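Local coordinates for protein minor fimbrium subunit Mfa5 (Porphyromonas gingivalis ATCC 33277, PDB 6TO1) that serves as an accessory subunit of the minor fimbriae, surface pili that mediate biofilm formation and adhesion to host cells and other oral bacteria, at residues P203-H208 / A238-P243; V278-S283 / T317-A322; G323-E328 / Y335-P340. All coordinates share one frame; numbering follows the deposited sequence.

Contact 1. Residues P203-H208 / A238-P243. With MG (magnesium ion), chain B; PO4 (phosphate ion), chain C.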
loop_
_atom_site.group_PDB
_atom_site.type_symbol
_atom_site.label_atom_id
_atom_site.label_comp_id
_atom_site.label_asym_id
_atom_site.label_seq_id
_atom_site.Cartn_x
_atom_site.Cartn_y
_atom_site.Cartn_z
ATOM N N PRO A 203 37.381 -18.187 19.194
ATOM C CA PRO A 203 36.994 -18.439 20.599
ATOM C C PRO A 203 37.935 -17.785 21.596
ATOM O O PRO A 203 39.149 -17.973 21.543
ATOM C CB PRO A 203 37.031 -19.968 20.719
ATOM C CG PRO A 203 37.145 -20.500 19.328
ATOM C CD PRO A 203 37.765 -19.425 18.486
ATOM N N ILE A 204 37.355 -17.045 22.547
ATOM C CA ILE A 204 38.087 -16.335 23.581
ATOM C C ILE A 204 37.379 -16.603 24.904
ATOM O O ILE A 204 36.149 -16.672 24.944
ATOM C CB ILE A 204 38.161 -14.819 23.295
ATOM C CG1 ILE A 204 38.940 -14.567 22.003
ATOM C CG2 ILE A 204 38.777 -14.080 24.452
ATOM C CD1 ILE A 204 38.957 -13.113 21.560
ATOM N N TRP A 205 38.143 -16.758 25.984
ATOM C CA TRP A 205 37.534 -17.097 27.269
ATOM C C TRP A 205 36.484 -16.061 27.675
ATOM O O TRP A 205 36.633 -14.861 27.441
ATOM C CB TRP A 205 38.607 -17.213 28.393
ATOM C CG TRP A 205 39.391 -15.945 28.684
ATOM C CD1 TRP A 205 40.590 -15.546 28.116
ATOM C CD2 TRP A 205 39.035 -14.896 29.612
ATOM N NE1 TRP A 205 40.964 -14.320 28.618
ATOM C CE2 TRP A 205 40.044 -13.913 29.549
ATOM C CE3 TRP A 205 37.974 -14.709 30.492
ATOM C CZ2 TRP A 205 39.999 -12.752 30.309
ATOM C CZ3 TRP A 205 37.928 -13.548 31.236
ATOM C CH2 TRP A 205 38.940 -12.594 31.153
ATOM N N GLY A 206 35.438 -16.538 28.355
ATOM C CA GLY A 206 34.488 -15.644 28.987
ATOM C C GLY A 206 33.215 -15.509 28.176
ATOM O O GLY A 206 33.285 -15.408 26.959
ATOM N N THR A 207 32.055 -15.493 28.826
ATOM C CA THR A 207 30.773 -15.395 28.125
ATOM C C THR A 207 29.954 -14.270 28.761
ATOM O O THR A 207 29.096 -14.507 29.625
ATOM C CB THR A 207 30.031 -16.736 28.146
ATOM O OG1 THR A 207 30.879 -17.812 27.690
ATOM C CG2 THR A 207 28.779 -16.668 27.289
ATOM N N HIS A 208 30.199 -13.041 28.310
ATOM C CA HIS A 208 29.581 -11.832 28.887
ATOM C C HIS A 208 28.331 -11.473 28.081
ATOM O O HIS A 208 28.279 -10.498 27.331
ATOM C CB HIS A 208 30.594 -10.700 28.891
ATOM C CG HIS A 208 30.345 -9.620 29.899
ATOM N ND1 HIS A 208 29.110 -9.047 30.112
ATOM C CD2 HIS A 208 31.205 -8.972 30.716
ATOM C CE1 HIS A 208 29.221 -8.095 31.026
ATOM N NE2 HIS A 208 30.481 -8.042 31.418
ATOM N N ALA A 238 25.869 -18.185 30.189
ATOM C CA ALA A 238 26.591 -16.958 30.494
ATOM C C ALA A 238 27.501 -17.176 31.697
ATOM O O ALA A 238 27.147 -17.871 32.650
ATOM C CB ALA A 238 25.615 -15.797 30.743
ATOM N N THR A 239 28.688 -16.584 31.647
ATOM C CA THR A 239 29.647 -16.756 32.715
ATOM C C THR A 239 30.265 -15.447 33.199
ATOM O O THR A 239 31.143 -15.483 34.069
ATOM C CB THR A 239 30.781 -17.706 32.282
ATOM O OG1 THR A 239 31.461 -17.160 31.146
ATOM C CG2 THR A 239 30.257 -19.094 31.962
ATOM N N GLU A 240 29.863 -14.308 32.648
ATOM C CA GLU A 240 30.379 -12.996 33.035
ATOM C C GLU A 240 29.230 -12.000 33.049
ATOM O O GLU A 240 28.259 -12.157 32.302
ATOM C CB GLU A 240 31.446 -12.486 32.060
ATOM C CG GLU A 240 32.616 -13.451 31.853
ATOM C CD GLU A 240 33.773 -13.206 32.802
ATOM O OE1 GLU A 240 33.730 -12.239 33.598
ATOM O OE2 GLU A 240 34.738 -14.010 32.770
ATOM N N GLN A 241 29.359 -10.958 33.866
ATOM C CA GLN A 241 28.349 -9.911 33.912
ATOM C C GLN A 241 28.951 -8.620 34.453
ATOM O O GLN A 241 30.098 -8.574 34.913
ATOM C CB GLN A 241 27.146 -10.349 34.758
ATOM C CG GLN A 241 27.403 -10.321 36.249
ATOM C CD GLN A 241 26.124 -10.466 37.059
ATOM O OE1 GLN A 241 25.592 -11.550 37.208
ATOM N NE2 GLN A 241 25.621 -9.359 37.564
ATOM N N TYR A 242 28.133 -7.554 34.410
ATOM C CA TYR A 242 28.569 -6.275 34.932
ATOM C C TYR A 242 28.340 -6.187 36.440
ATOM O O TYR A 242 27.409 -6.802 36.981
ATOM C CB TYR A 242 27.818 -5.117 34.256
ATOM C CG TYR A 242 28.191 -4.927 32.807
ATOM C CD1 TYR A 242 29.531 -4.828 32.431
ATOM C CD2 TYR A 242 27.213 -4.858 31.818
ATOM C CE1 TYR A 242 29.886 -4.665 31.121
ATOM C CE2 TYR A 242 27.556 -4.694 30.487
ATOM C CZ TYR A 242 28.902 -4.611 30.149
ATOM O OH TYR A 242 29.265 -4.451 28.844
ATOM N N PRO A 243 29.126 -5.349 37.111
ATOM C CA PRO A 243 28.943 -5.154 38.550
ATOM C C PRO A 243 27.590 -4.557 38.885
ATOM O O PRO A 243 27.006 -3.792 38.113
ATOM C CB PRO A 243 30.063 -4.174 38.928
ATOM C CG PRO A 243 31.054 -4.249 37.820
ATOM C CD PRO A 243 30.274 -4.586 36.581
HETATM MG MG MG B . 30.781 -19.636 26.727
HETATM P P PO4 C . 33.471 -19.636 28.556
HETATM O O1 PO4 C . 34.891 -19.244 28.107
HETATM O O2 PO4 C . 32.892 -18.527 29.424
HETATM O O3 PO4 C . 33.607 -20.883 29.407
HETATM O O4 PO4 C . 32.614 -19.975 27.396
HETATM O O HOH W 1 28.907 -19.489 25.953
HETATM O O HOH W 2 29.843 -20.575 28.358
#
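Two irregular loops, their touching parts running about 65° apart, meet where the carbonyl of T207 receives two successive backbone amides: T239 N at 2.9 Å from T207 O lies near the carbonyl plane, whereas E240 N comes from well above it. The threonine hydroxyls extend this join to the ions. T207 OG1 binds magnesium at 2.1 Å and donates to phosphate O2. T239 OG1, set between its own backbone N and carbonyl carbon, accepts from T207 N (2.9 Å) and donates to the same phosphate oxygen, 2.6 Å from OG1; a hydroxyl suits both places because it can accept or bind metal while donating. G206 N gives phosphate O1 a nearly straight bond of 2.8 Å, from a backbone with phi 102° that glycine adopts easily. The H208 ring turns its edge to the face of Y242, planes 54° apart. H208 is the N-cap of helix 209-220, its ND1 bonded to G211 N, and NE2 is bonded to A314 O. E240 sets OE2 at the W205 ring edge, 3.6 Å from CZ3, while OE1 pairs with R315. With S135 and S137, T207 supplies the protein ligands of the metal-ion-dependent adhesion site (MIDAS) typical of von Willebrand factor A domains, two waters and phosphate O4 filling the other positions.

Contact 2. Residues V278-S283 / T317-A322. With CA (calcium ion), chain F.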
loop_
_atom_site.group_PDB
_atom_site.type_symbol
_atom_site.label_atom_id
_atom_site.label_comp_id
_atom_site.label_asym_id
_atom_site.label_seq_id
_atom_site.Cartn_x
_atom_site.Cartn_y
_atom_site.Cartn_z
ATOM N N VAL A 278 30.907 -22.931 39.992
ATOM C CA VAL A 278 31.177 -21.853 40.935
ATOM C C VAL A 278 32.596 -21.336 40.739
ATOM O O VAL A 278 33.564 -22.097 40.855
ATOM C CB VAL A 278 30.960 -22.308 42.383
ATOM C CG1 VAL A 278 31.204 -21.166 43.318
ATOM C CG2 VAL A 278 29.563 -22.854 42.564
ATOM N N SER A 279 32.702 -20.029 40.494
ATOM C CA SER A 279 33.955 -19.292 40.417
ATOM C C SER A 279 35.001 -19.808 41.392
ATOM O O SER A 279 34.861 -19.634 42.608
ATOM C CB SER A 279 33.703 -17.814 40.709
ATOM O OG SER A 279 33.158 -17.654 42.008
ATOM N N ASN A 280 36.067 -20.395 40.852
ATOM C CA ASN A 280 37.222 -20.757 41.665
ATOM C C ASN A 280 38.464 -20.867 40.790
ATOM O O ASN A 280 38.409 -21.478 39.721
ATOM C CB ASN A 280 37.005 -22.075 42.367
ATOM C CG ASN A 280 38.246 -22.511 43.151
ATOM O OD1 ASN A 280 38.808 -21.720 43.918
ATOM N ND2 ASN A 280 38.704 -23.741 42.916
ATOM N N ASN A 281 39.578 -20.283 41.246
ATOM C CA ASN A 281 40.865 -20.474 40.584
ATOM C C ASN A 281 41.527 -21.700 41.202
ATOM O O ASN A 281 41.957 -21.630 42.356
ATOM C CB ASN A 281 41.758 -19.255 40.754
ATOM C CG ASN A 281 43.018 -19.334 39.898
ATOM O OD1 ASN A 281 43.499 -20.424 39.568
ATOM N ND2 ASN A 281 43.545 -18.181 39.522
ATOM N N PRO A 282 41.605 -22.832 40.501
ATOM C CA PRO A 282 42.139 -24.049 41.143
ATOM C C PRO A 282 43.591 -23.913 41.553
ATOM O O PRO A 282 44.059 -24.702 42.386
ATOM C CB PRO A 282 41.956 -25.135 40.071
ATOM C CG PRO A 282 41.899 -24.394 38.771
ATOM C CD PRO A 282 41.290 -23.039 39.073
ATOM N N SER A 283 44.304 -22.919 41.019
ATOM C CA SER A 283 45.716 -22.725 41.309
ATOM C C SER A 283 45.965 -22.014 42.631
ATOM O O SER A 283 47.069 -22.120 43.173
ATOM C CB SER A 283 46.359 -21.918 40.182
ATOM O OG SER A 283 46.365 -22.649 38.972
ATOM N N THR A 317 34.225 -10.758 39.562
ATOM C CA THR A 317 35.063 -11.924 39.754
ATOM C C THR A 317 35.104 -12.264 41.238
ATOM O O THR A 317 34.729 -11.468 42.106
ATOM C CB THR A 317 36.491 -11.733 39.213
ATOM O OG1 THR A 317 37.071 -10.571 39.804
ATOM C CG2 THR A 317 36.438 -11.574 37.714
ATOM N N PHE A 318 35.487 -13.502 41.487
ATOM C CA PHE A 318 35.914 -13.967 42.796
ATOM C C PHE A 318 37.196 -14.741 42.548
ATOM O O PHE A 318 37.230 -15.571 41.636
ATOM C CB PHE A 318 34.891 -14.891 43.451
ATOM C CG PHE A 318 35.417 -15.519 44.733
ATOM C CD1 PHE A 318 35.455 -14.781 45.890
ATOM C CD2 PHE A 318 35.903 -16.816 44.732
ATOM C CE1 PHE A 318 35.942 -15.330 47.058
ATOM C CE2 PHE A 318 36.396 -17.383 45.904
ATOM C CZ PHE A 318 36.401 -16.635 47.051
ATOM N N ASP A 319 38.250 -14.485 43.332
ATOM C CA ASP A 319 39.500 -15.264 43.184
ATOM C C ASP A 319 40.089 -15.078 41.785
ATOM O O ASP A 319 40.706 -15.989 41.217
ATOM C CB ASP A 319 39.226 -16.746 43.474
ATOM C CG ASP A 319 40.505 -17.588 43.729
ATOM O OD1 ASP A 319 41.546 -17.043 44.121
ATOM O OD2 ASP A 319 40.448 -18.831 43.547
ATOM N N GLY A 320 39.816 -13.916 41.199
ATOM C CA GLY A 320 40.268 -13.549 39.877
ATOM C C GLY A 320 39.534 -14.181 38.713
ATOM O O GLY A 320 39.969 -14.005 37.571
ATOM N N VAL A 321 38.450 -14.926 38.948
ATOM C CA VAL A 321 37.749 -15.618 37.870
ATOM C C VAL A 321 36.245 -15.411 38.043
ATOM O O VAL A 321 35.775 -14.925 39.070
ATOM C CB VAL A 321 38.073 -17.133 37.815
ATOM C CG1 VAL A 321 39.578 -17.372 37.609
ATOM C CG2 VAL A 321 37.580 -17.849 39.066
ATOM N N ALA A 322 35.491 -15.822 37.026
ATOM C CA ALA A 322 34.030 -15.731 37.054
ATOM C C ALA A 322 33.477 -17.132 36.846
ATOM O O ALA A 322 34.112 -18.100 37.261
ATOM C CB ALA A 322 33.527 -14.747 36.008
HETATM CA CA CA F . 41.462 -21.027 44.405
HETATM O O HOH W 3 35.747 -21.028 37.882
#
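N280, N281 and D319 meet around one calcium ion, and metal coordination links the two loops. The ion is bound by N281 O at 2.2 Å, by D319 OD2 at 2.6 Å and, more loosely, by N280 OD1 at 2.8 Å. The side chains of N280 and D319 run alongside each other in the same direction, which brings amide and carboxylate oxygens to the metal together. Oxygens so close would probably repel without the cation they share. Asparagine at N280 and aspartate at D319 suit the task because each offers a hard oxygen on a short stem, whereas N281 gives its main-chain carbonyl.

One direct hydrogen bond joins the segments: N281 N reaches D319 OD2 (2.9 Å) from above the carboxylate plane, so this oxygen serves metal and amide at once. N281 also folds its own loop, for OD1 accepts from S283 N (3.0 Å) in an Asx turn. A water accepts from N280 N and gives A322 O a weak bond. D319 and G320 fill the corners of a type I' turn from F318 to V321; both have positive phi, which glycine takes readily at G320, while D319 is an aspartate there, its side chain spent on the calcium.

Packing completes the contact. With CG1 of V321 beside the backbone N (chi1 -59°), CG2 falls between the backbone N and the carbonyl carbon and lies 3.5 Å from N280 N. S279 OG touches F318 CB at 3.6 Å while bonding to Y327 N; a small serine fits this buried spot. S279 O, near the edge of the F318 ring, is buried without a polar partner. T284 and L286 supply the remaining ligands of this loop-built calcium site, separate from the magnesium site.

Contact 3. Residues G323-E328 / Y335-P340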
loop_
_atom_site.group_PDB
_atom_site.type_symbol
_atom_site.label_atom_id
_atom_site.label_comp_id
_atom_site.label_asym_id
_atom_site.label_seq_id
_atom_site.Cartn_x
_atom_site.Cartn_y
_atom_site.Cartn_z
ATOM N N GLY A 323 32.327 -17.275 36.206
ATOM C CA GLY A 323 31.683 -18.573 36.161
ATOM C C GLY A 323 30.174 -18.445 36.011
ATOM O O GLY A 323 29.611 -17.357 36.062
ATOM N N ALA A 324 29.528 -19.603 35.820
ATOM C CA ALA A 324 28.064 -19.662 35.803
ATOM C C ALA A 324 27.474 -19.102 37.083
ATOM O O ALA A 324 26.384 -18.512 37.063
ATOM C CB ALA A 324 27.601 -21.100 35.597
ATOM N N LEU A 325 28.189 -19.257 38.200
ATOM C CA LEU A 325 27.880 -18.583 39.455
ATOM C C LEU A 325 29.160 -17.929 39.951
ATOM O O LEU A 325 30.234 -18.550 39.909
ATOM C CB LEU A 325 27.348 -19.541 40.506
ATOM C CG LEU A 325 25.948 -20.112 40.265
ATOM C CD1 LEU A 325 25.669 -21.112 41.385
ATOM C CD2 LEU A 325 24.901 -19.035 40.168
ATOM N N VAL A 326 29.060 -16.680 40.406
ATOM C CA VAL A 326 30.210 -15.962 40.950
ATOM C C VAL A 326 29.937 -15.654 42.418
ATOM O O VAL A 326 29.062 -14.846 42.763
ATOM C CB VAL A 326 30.524 -14.690 40.167
ATOM C CG1 VAL A 326 31.865 -14.066 40.685
ATOM C CG2 VAL A 326 30.657 -14.972 38.696
ATOM N N TYR A 327 30.703 -16.289 43.285
ATOM C CA TYR A 327 30.560 -16.116 44.721
ATOM C C TYR A 327 30.780 -14.669 45.132
ATOM O O TYR A 327 31.695 -14.007 44.642
ATOM C CB TYR A 327 31.578 -17.045 45.401
ATOM C CG TYR A 327 31.603 -17.017 46.893
ATOM C CD1 TYR A 327 30.443 -17.135 47.632
ATOM C CD2 TYR A 327 32.823 -16.899 47.573
ATOM C CE1 TYR A 327 30.487 -17.107 49.028
ATOM C CE2 TYR A 327 32.874 -16.877 48.945
ATOM C CZ TYR A 327 31.704 -16.986 49.664
ATOM O OH TYR A 327 31.780 -16.968 51.033
ATOM N N GLU A 328 29.907 -14.175 46.017
ATOM C CA GLU A 328 29.975 -12.832 46.596
ATOM C C GLU A 328 30.371 -13.000 48.067
ATOM O O GLU A 328 29.514 -13.269 48.925
ATOM C CB GLU A 328 28.629 -12.111 46.463
ATOM C CG GLU A 328 28.550 -10.752 47.150
ATOM C CD GLU A 328 29.755 -9.867 46.880
ATOM O OE1 GLU A 328 29.740 -9.085 45.897
ATOM O OE2 GLU A 328 30.733 -9.962 47.654
ATOM N N TYR A 335 24.802 -18.089 51.583
ATOM C CA TYR A 335 25.744 -17.801 50.511
ATOM C C TYR A 335 25.002 -17.291 49.279
ATOM O O TYR A 335 23.861 -17.697 48.979
ATOM C CB TYR A 335 26.642 -18.986 50.185
ATOM C CG TYR A 335 27.323 -19.527 51.406
ATOM C CD1 TYR A 335 27.983 -18.679 52.293
ATOM C CD2 TYR A 335 27.280 -20.878 51.699
ATOM C CE1 TYR A 335 28.585 -19.180 53.446
ATOM C CE2 TYR A 335 27.872 -21.381 52.859
ATOM C CZ TYR A 335 28.514 -20.526 53.718
ATOM O OH TYR A 335 29.114 -21.053 54.862
ATOM N N TYR A 336 25.645 -16.300 48.644
ATOM C CA TYR A 336 25.077 -15.460 47.597
ATOM C C TYR A 336 26.001 -15.488 46.388
ATOM O O TYR A 336 27.223 -15.395 46.540
ATOM C CB TYR A 336 24.910 -14.009 48.079
ATOM C CG TYR A 336 23.938 -13.909 49.202
ATOM C CD1 TYR A 336 22.673 -13.401 48.989
ATOM C CD2 TYR A 336 24.258 -14.380 50.476
ATOM C CE1 TYR A 336 21.745 -13.336 50.014
ATOM C CE2 TYR A 336 23.333 -14.328 51.498
ATOM C CZ TYR A 336 22.096 -13.805 51.268
ATOM O OH TYR A 336 21.180 -13.739 52.287
ATOM N N TYR A 337 25.414 -15.590 45.188
ATOM C CA TYR A 337 26.186 -15.793 43.968
ATOM C C TYR A 337 25.594 -14.952 42.857
ATOM O O TYR A 337 24.377 -15.001 42.639
ATOM C CB TYR A 337 26.177 -17.263 43.516
ATOM C CG TYR A 337 26.684 -18.188 44.578
ATOM C CD1 TYR A 337 28.017 -18.569 44.607
ATOM C CD2 TYR A 337 25.849 -18.618 45.584
ATOM C CE1 TYR A 337 28.504 -19.378 45.602
ATOM C CE2 TYR A 337 26.325 -19.426 46.589
ATOM C CZ TYR A 337 27.650 -19.798 46.587
ATOM O OH TYR A 337 28.099 -20.612 47.620
ATOM N N TYR A 338 26.440 -14.189 42.159
ATOM C CA TYR A 338 26.004 -13.579 40.908
ATOM C C TYR A 338 25.737 -14.692 39.896
ATOM O O TYR A 338 26.422 -15.721 39.875
ATOM C CB TYR A 338 27.049 -12.585 40.395
ATOM C CG TYR A 338 27.298 -11.438 41.373
ATOM C CD1 TYR A 338 26.464 -10.324 41.413
ATOM C CD2 TYR A 338 28.364 -11.493 42.273
ATOM C CE1 TYR A 338 26.678 -9.303 42.329
ATOM C CE2 TYR A 338 28.610 -10.459 43.160
ATOM C CZ TYR A 338 27.750 -9.392 43.208
ATOM O OH TYR A 338 27.978 -8.369 44.102
ATOM N N PHE A 339 24.716 -14.491 39.072
ATOM C CA PHE A 339 24.172 -15.495 38.166
ATOM C C PHE A 339 24.103 -14.860 36.784
ATOM O O PHE A 339 23.083 -14.257 36.415
ATOM C CB PHE A 339 22.809 -15.949 38.688
ATOM C CG PHE A 339 22.132 -17.015 37.864
ATOM C CD1 PHE A 339 22.841 -17.852 37.018
ATOM C CD2 PHE A 339 20.770 -17.172 37.969
ATOM C CE1 PHE A 339 22.197 -18.813 36.273
ATOM C CE2 PHE A 339 20.104 -18.128 37.241
ATOM C CZ PHE A 339 20.818 -18.954 36.382
ATOM N N PRO A 340 25.187 -14.934 36.005
ATOM C CA PRO A 340 25.193 -14.220 34.713
ATOM C C PRO A 340 24.062 -14.557 33.769
ATOM O O PRO A 340 23.632 -13.665 33.019
ATOM C CB PRO A 340 26.572 -14.585 34.128
ATOM C CG PRO A 340 27.443 -14.588 35.339
ATOM C CD PRO A 340 26.573 -15.267 36.425
HETATM O O HOH W 4 28.001 -15.273 49.966
#
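L325 and Y337 put their CB atoms 4.0 Å apart at the apolar centre of a short β-hairpin, in which strands 326-327 and 336-338 run antiparallel. L325 CD2 also reaches F339 CD1 (3.9 Å), and both residues pack on helix 262-272, where bulky apolar side chains suit the buried position. Y327 and Y337 form the non-hydrogen-bonded pair: their rings meet obliquely, CD1 of Y327 being 3.6 Å from CE1 of Y337. Y327 has CG anti to its own amide nitrogen (chi1 180°), which carries its ring alongside Y337. The two hydroxyls end on N289, so tyrosine brings ring packing and a polar tip together. On the other sheet face V326 lies against Y338, whose ring meets F252 edge-to-face.

Around this centre the backbone is closed by V326 N to Y338 O (2.9 Å), Y338 N to V326 O (2.8 Å) and E328 N to Y336 O. P340, opening helix 340-353, sets its CD near A324 O; a proline suits a first helical turn, which needs no amide donor. Toward the hairpin turn a water links E328 O to Y336 N. At the polar edge E328 is bent at chi2, and its OE1 does double duty: it pairs with R330 and, on its anti lone pair, accepts from Y338 OH, at 2.6 Å between OH and OE1.

How the contacts relate
From the N terminus the three contacts follow in series, none nested or crossed. Contact 1 closes a loop holding helix 209-220 and strand 227-234, tying two loops at the magnesium end of the central sheet. Contact 2 then closes the excursion after helix 274-277, which includes strand 296-298. Contact 3 shuts the turn of the hairpin at the edge of the small four-stranded sheet and leads into helix 340-353. Segments 317-322 and 323-328 are continuous, so the calcium loop runs straight into the hairpin. Probable hydrogen bonds interlock them: T239 O with G323 N, 3.0 Å apart, joins contacts 1 and 3, and S279 N with L325 O joins contacts 2 and 3.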